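Local coordinates for YycN protein (Bacillus subtilis, PDB 1ON0) that probably acts as an acyltransferase of the GNAT family, transferring an acyl group, most likely acetyl, to an acceptor not yet known, at residues 4-9 / 62-67; 58-63 / 77-82; 87-92 / 120-125. One frame throughout, in Å; residues are numbered along the deposited sequence.

Interaction 1 of 3, residues 4-9 / 62-67; sequences MLTPMQ and LWSLKL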
loop_
_atom_site.group_PDB
_atom_site.type_symbol
_atom_site.label_atom_id
_atom_site.label_comp_id
_atom_site.label_asym_id
_atom_site.label_seq_id
_atom_site.Cartn_x
_atom_site.Cartn_y
_atom_site.Cartn_z
HETATM N N MSE B 4 -15.640 2.887 -1.969
HETATM C CA MSE B 4 -17.078 3.098 -2.019
HETATM C C MSE B 4 -17.871 1.816 -1.892
HETATM O O MSE B 4 -17.495 0.784 -2.448
HETATM C CB MSE B 4 -17.478 3.791 -3.323
HETATM C CG MSE B 4 -16.862 5.158 -3.515
HETATM SE SE MSE B 4 -17.429 5.958 -5.164
HETATM C CE MSE B 4 -16.250 5.051 -6.373
ATOM N N LEU B 5 -18.965 1.894 -1.143
ATOM C CA LEU B 5 -19.873 0.767 -0.953
ATOM C C LEU B 5 -21.090 0.998 -1.847
ATOM O O LEU B 5 -21.846 1.941 -1.642
ATOM C CB LEU B 5 -20.353 0.693 0.497
ATOM C CG LEU B 5 -19.593 -0.213 1.459
ATOM C CD1 LEU B 5 -18.242 0.379 1.717
ATOM C CD2 LEU B 5 -20.377 -0.376 2.750
ATOM N N THR B 6 -21.271 0.155 -2.850
ATOM C CA THR B 6 -22.425 0.281 -3.722
ATOM C C THR B 6 -23.183 -1.035 -3.624
ATOM O O THR B 6 -22.585 -2.111 -3.655
ATOM C CB THR B 6 -22.026 0.492 -5.201
ATOM O OG1 THR B 6 -21.028 1.514 -5.284
ATOM C CG2 THR B 6 -23.243 0.906 -6.026
ATOM N N PRO B 7 -24.513 -0.973 -3.488
ATOM C CA PRO B 7 -25.255 -2.239 -3.402
ATOM C C PRO B 7 -25.100 -3.047 -4.704
ATOM O O PRO B 7 -25.168 -2.488 -5.789
ATOM C CB PRO B 7 -26.692 -1.782 -3.122
ATOM C CG PRO B 7 -26.737 -0.377 -3.665
ATOM C CD PRO B 7 -25.396 0.196 -3.351
HETATM N N MSE B 8 -24.857 -4.348 -4.594
HETATM C CA MSE B 8 -24.684 -5.182 -5.784
HETATM C C MSE B 8 -25.943 -5.210 -6.635
HETATM O O MSE B 8 -27.059 -5.118 -6.126
HETATM C CB MSE B 8 -24.364 -6.632 -5.425
HETATM C CG MSE B 8 -23.064 -6.881 -4.677
HETATM SE SE MSE B 8 -22.656 -8.778 -4.687
HETATM C CE MSE B 8 -24.353 -9.452 -4.096
ATOM N N GLN B 9 -25.739 -5.350 -7.937
ATOM C CA GLN B 9 -26.817 -5.432 -8.911
ATOM C C GLN B 9 -26.942 -6.917 -9.232
ATOM O O GLN B 9 -25.992 -7.675 -9.038
ATOM C CB GLN B 9 -26.429 -4.694 -10.187
ATOM C CG GLN B 9 -25.922 -3.284 -9.980
ATOM C CD GLN B 9 -27.044 -2.279 -9.910
ATOM O OE1 GLN B 9 -27.903 -2.350 -9.030
ATOM N NE2 GLN B 9 -27.051 -1.335 -10.846
ATOM N N LEU B 62 -25.548 -6.606 0.570
ATOM C CA LEU B 62 -24.355 -7.025 -0.140
ATOM C C LEU B 62 -23.934 -5.824 -0.973
ATOM O O LEU B 62 -24.733 -5.257 -1.723
ATOM C CB LEU B 62 -24.643 -8.265 -1.007
ATOM C CG LEU B 62 -24.942 -9.571 -0.240
ATOM C CD1 LEU B 62 -26.381 -9.552 0.278
ATOM C CD2 LEU B 62 -24.737 -10.773 -1.149
ATOM N N TRP B 63 -22.683 -5.423 -0.792
ATOM C CA TRP B 63 -22.097 -4.264 -1.471
ATOM C C TRP B 63 -20.866 -4.641 -2.281
ATOM O O TRP B 63 -20.136 -5.571 -1.931
ATOM C CB TRP B 63 -21.643 -3.220 -0.439
ATOM C CG TRP B 63 -22.731 -2.531 0.346
ATOM C CD1 TRP B 63 -23.647 -1.646 -0.136
ATOM C CD2 TRP B 63 -22.981 -2.643 1.752
ATOM N NE1 TRP B 63 -24.451 -1.195 0.881
ATOM C CE2 TRP B 63 -24.064 -1.788 2.053
ATOM C CE3 TRP B 63 -22.389 -3.380 2.792
ATOM C CZ2 TRP B 63 -24.576 -1.650 3.345
ATOM C CZ3 TRP B 63 -22.900 -3.241 4.081
ATOM C CH2 TRP B 63 -23.981 -2.380 4.343
ATOM N N SER B 64 -20.628 -3.909 -3.360
ATOM C CA SER B 64 -19.437 -4.127 -4.169
ATOM C C SER B 64 -18.539 -2.989 -3.721
ATOM O O SER B 64 -18.975 -1.836 -3.716
ATOM C CB SER B 64 -19.739 -3.947 -5.646
ATOM O OG SER B 64 -20.146 -2.621 -5.880
ATOM N N LEU B 65 -17.308 -3.295 -3.316
ATOM C CA LEU B 65 -16.382 -2.243 -2.885
ATOM C C LEU B 65 -15.655 -1.701 -4.107
ATOM O O LEU B 65 -15.004 -2.454 -4.826
ATOM C CB LEU B 65 -15.356 -2.805 -1.894
ATOM C CG LEU B 65 -15.988 -3.602 -0.754
ATOM C CD1 LEU B 65 -14.925 -4.373 0.016
ATOM C CD2 LEU B 65 -16.761 -2.646 0.146
ATOM N N LYS B 66 -15.767 -0.396 -4.332
ATOM C CA LYS B 66 -15.125 0.257 -5.466
ATOM C C LYS B 66 -14.091 1.290 -5.021
ATOM O O LYS B 66 -14.284 1.978 -4.022
ATOM C CB LYS B 66 -16.170 0.949 -6.352
ATOM C CG LYS B 66 -17.097 0.007 -7.119
ATOM C CD LYS B 66 -17.806 0.777 -8.223
ATOM C CE LYS B 66 -18.735 -0.093 -9.036
ATOM N NZ LYS B 66 -19.285 0.691 -10.187
ATOM N N LEU B 67 -12.994 1.397 -5.769
ATOM C CA LEU B 67 -11.934 2.359 -5.455
ATOM C C LEU B 67 -12.301 3.595 -6.256
ATOM O O LEU B 67 -11.976 4.732 -5.903
ATOM C CB LEU B 67 -10.576 1.794 -5.901
ATOM C CG LEU B 67 -9.208 2.360 -5.486
ATOM C CD1 LEU B 67 -8.595 3.096 -6.654
ATOM C CD2 LEU B 67 -9.317 3.242 -4.253
HETATM O O HOH W 1 -22.476 -2.230 -7.469
#
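Leu5 CD2 lies over one face of the Trp63 indole, a CH-pi contact 3.8 Å from the centroid of the six-membered ring, while backbone atoms of Thr6 and Pro7 meet the indole edge in its plane, at CD1. Leu5 and Trp63 belong to the outermost strand 4-7 and its antiparallel neighbour 60-66, at the N-terminal edge of the GNAT sheet. The Leu5 and Leu65 side chains lie side by side, CD1 against CD2, and both reach helix 105-119, which covers this face. Met4, Thr6, Ser64 and Lys66 emerge on the other face. Two hydrogen-bonded pairs knit the backbones: Met4 with Lys66, where Met4 N to Lys66 O is 2.6 Å, and Thr6 with Ser64, where Ser64 N gives a shorter bond than Thr6 N. Past the strand, Met8 N still reaches Leu62 O at 3.0 Å. The bend of the Met8 chain at chi3 (-50°) brings CE against Leu62, beneath helix 10-31, whose Phe13 and Tyr16 also touch Met8. Packing there is tight, with Met8 CE 3.3 Å from Leu62 CD2. Ser64 OG donates to a water 2.8 Å away, which in turn donates to Pro7 O.

Interaction 2 of 3, residues 58-63 / 77-82; sequences PHHHLW and WIHAEP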
loop_
_atom_site.group_PDB
_atom_site.type_symbol
_atom_site.label_atom_id
_atom_site.label_comp_id
_atom_site.label_asym_id
_atom_site.label_seq_id
_atom_site.Cartn_x
_atom_site.Cartn_y
_atom_site.Cartn_z
ATOM N N PRO B 58 -34.484 -9.741 2.890
ATOM C CA PRO B 58 -34.491 -8.613 3.823
ATOM C C PRO B 58 -33.420 -8.627 4.908
ATOM O O PRO B 58 -33.063 -9.682 5.422
ATOM C CB PRO B 58 -35.912 -8.650 4.390
ATOM C CG PRO B 58 -36.279 -10.106 4.317
ATOM C CD PRO B 58 -35.757 -10.483 2.955
ATOM N N HIS B 59 -32.923 -7.431 5.231
ATOM C CA HIS B 59 -31.906 -7.214 6.251
ATOM C C HIS B 59 -30.473 -7.494 5.796
ATOM O O HIS B 59 -29.500 -7.133 6.475
ATOM C CB HIS B 59 -32.226 -8.033 7.500
ATOM C CG HIS B 59 -33.551 -7.705 8.102
ATOM N ND1 HIS B 59 -34.042 -6.419 8.163
ATOM C CD2 HIS B 59 -34.493 -8.496 8.669
ATOM C CE1 HIS B 59 -35.231 -6.431 8.736
ATOM N NE2 HIS B 59 -35.526 -7.680 9.053
ATOM N N HIS B 60 -30.340 -8.153 4.654
ATOM C CA HIS B 60 -29.026 -8.447 4.116
ATOM C C HIS B 60 -28.595 -7.302 3.238
ATOM O O HIS B 60 -29.401 -6.712 2.525
ATOM C CB HIS B 60 -29.058 -9.736 3.305
ATOM C CG HIS B 60 -28.991 -10.968 4.148
ATOM N ND1 HIS B 60 -27.800 -11.544 4.524
ATOM C CD2 HIS B 60 -29.971 -11.688 4.743
ATOM C CE1 HIS B 60 -28.047 -12.568 5.324
ATOM N NE2 HIS B 60 -29.352 -12.676 5.473
ATOM N N HIS B 61 -27.318 -6.976 3.302
ATOM C CA HIS B 61 -26.808 -5.897 2.495
ATOM C C HIS B 61 -25.505 -6.350 1.867
ATOM O O HIS B 61 -24.483 -6.500 2.545
ATOM C CB HIS B 61 -26.575 -4.653 3.347
ATOM C CG HIS B 61 -27.770 -4.224 4.146
ATOM N ND1 HIS B 61 -28.062 -4.743 5.393
ATOM C CD2 HIS B 61 -28.713 -3.284 3.907
ATOM C CE1 HIS B 61 -29.124 -4.135 5.886
ATOM N NE2 HIS B 61 -29.541 -3.242 5.005
ATOM N N LEU B 62 -25.548 -6.606 0.570
ATOM C CA LEU B 62 -24.355 -7.025 -0.140
ATOM C C LEU B 62 -23.934 -5.824 -0.973
ATOM O O LEU B 62 -24.733 -5.257 -1.723
ATOM C CB LEU B 62 -24.643 -8.265 -1.007
ATOM C CG LEU B 62 -24.942 -9.571 -0.240
ATOM C CD1 LEU B 62 -26.381 -9.552 0.278
ATOM C CD2 LEU B 62 -24.737 -10.773 -1.149
ATOM N N TRP B 63 -22.683 -5.423 -0.792
ATOM C CA TRP B 63 -22.097 -4.264 -1.471
ATOM C C TRP B 63 -20.866 -4.641 -2.281
ATOM O O TRP B 63 -20.136 -5.571 -1.931
ATOM C CB TRP B 63 -21.643 -3.220 -0.439
ATOM C CG TRP B 63 -22.731 -2.531 0.346
ATOM C CD1 TRP B 63 -23.647 -1.646 -0.136
ATOM C CD2 TRP B 63 -22.981 -2.643 1.752
ATOM N NE1 TRP B 63 -24.451 -1.195 0.881
ATOM C CE2 TRP B 63 -24.064 -1.788 2.053
ATOM C CE3 TRP B 63 -22.389 -3.380 2.792
ATOM C CZ2 TRP B 63 -24.576 -1.650 3.345
ATOM C CZ3 TRP B 63 -22.900 -3.241 4.081
ATOM C CH2 TRP B 63 -23.981 -2.380 4.343
ATOM N N TRP B 77 -20.581 -8.200 2.578
ATOM C CA TRP B 77 -21.935 -8.646 2.822
ATOM C C TRP B 77 -22.197 -8.707 4.311
ATOM O O TRP B 77 -21.554 -9.470 5.021
ATOM C CB TRP B 77 -22.152 -10.021 2.165
ATOM C CG TRP B 77 -23.363 -10.778 2.631
ATOM C CD1 TRP B 77 -24.443 -10.274 3.295
ATOM C CD2 TRP B 77 -23.624 -12.170 2.445
ATOM N NE1 TRP B 77 -25.355 -11.258 3.537
ATOM C CE2 TRP B 77 -24.883 -12.439 3.026
ATOM C CE3 TRP B 77 -22.920 -13.222 1.835
ATOM C CZ2 TRP B 77 -25.456 -13.723 3.026
ATOM C CZ3 TRP B 77 -23.491 -14.497 1.832
ATOM C CH2 TRP B 77 -24.748 -14.733 2.424
ATOM N N ILE B 78 -23.125 -7.883 4.792
ATOM C CA ILE B 78 -23.451 -7.901 6.210
ATOM C C ILE B 78 -24.931 -8.147 6.430
ATOM O O ILE B 78 -25.760 -7.899 5.552
ATOM C CB ILE B 78 -23.076 -6.585 6.939
ATOM C CG1 ILE B 78 -24.078 -5.489 6.613
ATOM C CG2 ILE B 78 -21.670 -6.165 6.553
ATOM C CD1 ILE B 78 -23.844 -4.208 7.393
ATOM N N HIS B 79 -25.247 -8.641 7.614
ATOM C CA HIS B 79 -26.620 -8.925 8.003
ATOM C C HIS B 79 -26.931 -8.113 9.241
ATOM O O HIS B 79 -26.115 -8.055 10.157
ATOM C CB HIS B 79 -26.774 -10.397 8.346
ATOM C CG HIS B 79 -28.097 -10.746 8.952
ATOM N ND1 HIS B 79 -29.285 -10.606 8.272
ATOM C CD2 HIS B 79 -28.412 -11.267 10.162
ATOM C CE1 HIS B 79 -30.278 -11.034 9.034
ATOM N NE2 HIS B 79 -29.775 -11.439 10.183
ATOM N N ALA B 80 -28.107 -7.502 9.278
ATOM C CA ALA B 80 -28.516 -6.711 10.433
ATOM C C ALA B 80 -29.779 -7.292 11.064
ATOM O O ALA B 80 -30.862 -6.759 10.865
ATOM C CB ALA B 80 -28.768 -5.263 10.008
ATOM N N GLU B 81 -29.642 -8.373 11.826
ATOM C CA GLU B 81 -30.794 -9.025 12.462
ATOM C C GLU B 81 -31.898 -8.073 12.922
ATOM O O GLU B 81 -31.657 -6.889 13.175
ATOM C CB GLU B 81 -30.340 -9.885 13.648
ATOM C CG GLU B 81 -30.080 -11.344 13.296
ATOM C CD GLU B 81 -28.715 -11.831 13.755
ATOM O OE1 GLU B 81 -28.461 -13.048 13.669
ATOM O OE2 GLU B 81 -27.896 -10.998 14.197
ATOM N N PRO B 82 -33.134 -8.585 13.029
ATOM C CA PRO B 82 -34.273 -7.771 13.460
ATOM C C PRO B 82 -34.204 -7.336 14.921
ATOM O O PRO B 82 -34.070 -8.168 15.820
ATOM C CB PRO B 82 -35.469 -8.677 13.174
ATOM C CG PRO B 82 -34.904 -10.051 13.384
ATOM C CD PRO B 82 -33.564 -9.954 12.691
#
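Trp77 NE1 donates a 2.7 Å hydrogen bond to His60 ND1, the acceptor lying in the plane of the indole and the donor close to that of the imidazole. The bond restrains the rotation of both rings, which meet rim to rim with their planes at 54°, and it requires that ND1 of His60 carry no proton. The indole gets there because CG of Trp77 is anti to the backbone N (chi1 164°), laying the ring alongside strand 60-66. Its five-membered ring also receives Leu62 CG over one face, 3.5 Å from Trp77 CG. This is the close-packed part, backed by Tyr16 of helix 10-31 and by Leu51. On the reverse face of the sheet Ile78 CD1 presses against the indole rim of Trp63, 3.6 Å from CH2, and Ile122 and Ile91 border the same isoleucine. Toward the strand ends the fit slackens. His79 completes the aromatic cluster, its ND1 over one face of the His60 ring, but the two rings are oblique, 4.6 Å between centroids. His59, exposed, brings CB near His79 CE1 (3.9 Å), and its ring lies loosely near Pro82, which is poorly ordered. The backbones follow suit: His61 N reaches Ile78 O at 2.9 Å, whereas the outermost bond, Ala80 N to His59 O, lengthens to 3.2 Å. His61 and Ile78 make a hydrogen-bonded pair flanked by two non-hydrogen-bonded ones, His60 with His79 and Leu62 with Trp77. Such alternation is that of antiparallel strands; as 60-66 and 72-79 follow each other through a short connection, they form a beta hairpin in the interior of the GNAT sheet.

Interaction 3 of 3, residues 87-92 / 120-125; sequences QEAFIY and MGIRKL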
loop_
_atom_site.group_PDB
_atom_site.type_symbol
_atom_site.label_atom_id
_atom_site.label_comp_id
_atom_site.label_asym_id
_atom_site.label_seq_id
_atom_site.Cartn_x
_atom_site.Cartn_y
_atom_site.Cartn_z
ATOM N N GLN B 87 -27.882 -3.855 18.517
ATOM C CA GLN B 87 -27.826 -3.278 17.176
ATOM C C GLN B 87 -26.614 -3.854 16.435
ATOM O O GLN B 87 -25.941 -3.161 15.672
ATOM C CB GLN B 87 -27.718 -1.746 17.276
ATOM C CG GLN B 87 -28.364 -0.958 16.120
ATOM C CD GLN B 87 -29.861 -0.671 16.308
ATOM O OE1 GLN B 87 -30.280 -0.078 17.308
ATOM N NE2 GLN B 87 -30.666 -1.073 15.329
ATOM N N GLU B 88 -26.341 -5.132 16.667
ATOM C CA GLU B 88 -25.212 -5.780 16.036
ATOM C C GLU B 88 -25.567 -6.204 14.615
ATOM O O GLU B 88 -26.736 -6.256 14.240
ATOM C CB GLU B 88 -24.786 -7.000 16.858
ATOM C CG GLU B 88 -23.333 -7.432 16.659
ATOM C CD GLU B 88 -22.902 -8.529 17.627
ATOM O OE1 GLU B 88 -21.680 -8.763 17.768
ATOM O OE2 GLU B 88 -23.786 -9.157 18.240
ATOM N N ALA B 89 -24.546 -6.470 13.812
ATOM C CA ALA B 89 -24.746 -6.920 12.442
ATOM C C ALA B 89 -23.612 -7.888 12.179
ATOM O O ALA B 89 -22.482 -7.662 12.607
ATOM C CB ALA B 89 -24.687 -5.750 11.473
ATOM N N PHE B 90 -23.919 -8.982 11.500
ATOM C CA PHE B 90 -22.915 -9.978 11.203
ATOM C C PHE B 90 -22.343 -9.783 9.817
ATOM O O PHE B 90 -23.067 -9.466 8.865
ATOM C CB PHE B 90 -23.509 -11.383 11.314
ATOM C CG PHE B 90 -22.484 -12.498 11.199
ATOM C CD1 PHE B 90 -22.378 -13.252 10.036
ATOM C CD2 PHE B 90 -21.651 -12.802 12.263
ATOM C CE1 PHE B 90 -21.471 -14.308 9.931
ATOM C CE2 PHE B 90 -20.736 -13.851 12.179
ATOM C CZ PHE B 90 -20.646 -14.601 11.004
ATOM N N ILE B 91 -21.036 -9.984 9.714
ATOM C CA ILE B 91 -20.347 -9.866 8.442
ATOM C C ILE B 91 -20.217 -11.263 7.842
ATOM O O ILE B 91 -19.279 -12.006 8.155
ATOM C CB ILE B 91 -18.951 -9.267 8.635
ATOM C CG1 ILE B 91 -19.083 -7.855 9.226
ATOM C CG2 ILE B 91 -18.222 -9.209 7.299
ATOM C CD1 ILE B 91 -17.798 -7.272 9.740
ATOM N N TYR B 92 -21.160 -11.630 6.982
ATOM C CA TYR B 92 -21.108 -12.939 6.352
ATOM C C TYR B 92 -19.925 -13.038 5.410
ATOM O O TYR B 92 -19.339 -14.100 5.270
ATOM C CB TYR B 92 -22.417 -13.240 5.587
ATOM C CG TYR B 92 -23.499 -13.847 6.459
ATOM C CD1 TYR B 92 -23.330 -15.108 7.016
ATOM C CD2 TYR B 92 -24.634 -13.123 6.813
ATOM C CE1 TYR B 92 -24.246 -15.628 7.918
ATOM C CE2 TYR B 92 -25.561 -13.641 7.713
ATOM C CZ TYR B 92 -25.356 -14.888 8.270
ATOM O OH TYR B 92 -26.207 -15.382 9.235
HETATM N N MSE B 120 -26.201 3.599 9.499
HETATM C CA MSE B 120 -27.465 2.876 9.445
HETATM C C MSE B 120 -27.986 2.342 10.782
HETATM O O MSE B 120 -28.918 1.557 10.816
HETATM C CB MSE B 120 -27.375 1.755 8.378
HETATM C CG MSE B 120 -26.087 0.949 8.419
HETATM SE SE MSE B 120 -25.659 -0.020 6.781
HETATM C CE MSE B 120 -26.838 -1.540 6.987
ATOM N N GLY B 121 -27.378 2.767 11.885
ATOM C CA GLY B 121 -27.846 2.325 13.187
ATOM C C GLY B 121 -27.065 1.214 13.854
ATOM O O GLY B 121 -27.102 1.063 15.067
ATOM N N ILE B 122 -26.328 0.449 13.071
ATOM C CA ILE B 122 -25.545 -0.650 13.618
ATOM C C ILE B 122 -24.583 -0.141 14.687
ATOM O O ILE B 122 -23.846 0.799 14.436
ATOM C CB ILE B 122 -24.726 -1.322 12.511
ATOM C CG1 ILE B 122 -25.652 -1.779 11.396
ATOM C CG2 ILE B 122 -23.932 -2.469 13.076
ATOM C CD1 ILE B 122 -24.924 -2.433 10.259
ATOM N N ARG B 123 -24.590 -0.761 15.863
ATOM C CA ARG B 123 -23.700 -0.349 16.943
ATOM C C ARG B 123 -22.564 -1.337 17.197
ATOM O O ARG B 123 -21.624 -1.033 17.939
ATOM C CB ARG B 123 -24.465 -0.172 18.254
ATOM C CG ARG B 123 -25.267 1.121 18.393
ATOM C CD ARG B 123 -25.108 1.678 19.816
ATOM N NE ARG B 123 -25.364 0.664 20.841
ATOM C CZ ARG B 123 -24.880 0.709 22.086
ATOM N NH1 ARG B 123 -24.103 1.720 22.475
ATOM N NH2 ARG B 123 -25.175 -0.259 22.949
ATOM N N LYS B 124 -22.645 -2.524 16.600
ATOM C CA LYS B 124 -21.610 -3.538 16.803
ATOM C C LYS B 124 -21.494 -4.461 15.585
ATOM O O LYS B 124 -22.469 -4.707 14.880
ATOM C CB LYS B 124 -21.952 -4.350 18.054
ATOM C CG LYS B 124 -20.917 -5.382 18.473
ATOM C CD LYS B 124 -21.365 -6.116 19.741
ATOM C CE LYS B 124 -20.364 -7.186 20.146
ATOM N NZ LYS B 124 -20.675 -7.790 21.470
ATOM N N LEU B 125 -20.291 -4.961 15.343
ATOM C CA LEU B 125 -20.043 -5.846 14.225
ATOM C C LEU B 125 -19.525 -7.175 14.698
ATOM O O LEU B 125 -18.698 -7.246 15.611
ATOM C CB LEU B 125 -19.024 -5.241 13.274
ATOM C CG LEU B 125 -19.444 -3.955 12.591
ATOM C CD1 LEU B 125 -18.249 -3.438 11.814
ATOM C CD2 LEU B 125 -20.641 -4.214 11.658
HETATM O O HOH W 2 -28.732 2.618 16.895
#
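Ala89 CB is a small bump that fits against the Ile122 side chain, 3.5 Å from CD1 and only slightly farther from CG2, so the methyl sits between two branches of the isoleucine. Leu125 CD2 comes up more loosely beside the same methyl, and Ile91 CD1 reaches Leu125 CB at 4.3 Å; Leu113 of helix 105-119 touches both Ile91 and Leu125. Strands 88-96 and 124-127 run parallel here, joined through that helix in a beta-alpha-beta unit of the GNAT fold. Ala89 N bonds Lys124 O at 2.9 Å, and Gln87 O takes Arg123 N at 2.8 Å as the chain enters strand 124-127, with a weak second bond from Lys124 N. On the other face two extended side chains cross: Glu88, its CG anti to the backbone N (chi1 -156°), lays OE1 beside the Lys124 methylenes, 3.1 Å from CE. The ion pair itself is long, OE1 to NZ 4.0 Å, making aliphatic contact as much a part of the fit as charge. With an alanine at Glu88, the Lys124 methylenes would probably lose their cover and NZ this carboxylate. Ahead of both strands, a water donates to Gly121 O at 2.9 Å and weakly to Gln87 OE1.

How the interactions relate
All three contacts tie neighbouring strands of one sheet. Interactions 1 and 2 share strand 60-66, with Leu62 and Trp63 common to both. Interaction 2 lies nearest the centre of the chain, though its ends at His59 and Pro82 are exposed; interactions 1 and 3 are partly buried at the two outermost strands. Interaction 2 mixes buried Leu62 and Trp77 with histidines on one face and adds a histidine-tryptophan hydrogen bond. Interaction 3, the parallel one, divides more plainly, with apolar Ala89, Ile122 and Leu125 set against Glu88 and Lys124 and their long ion pair. Interaction 3 abuts interaction 2 through His79 and Phe90, and interaction 1 through Trp63 and Met120.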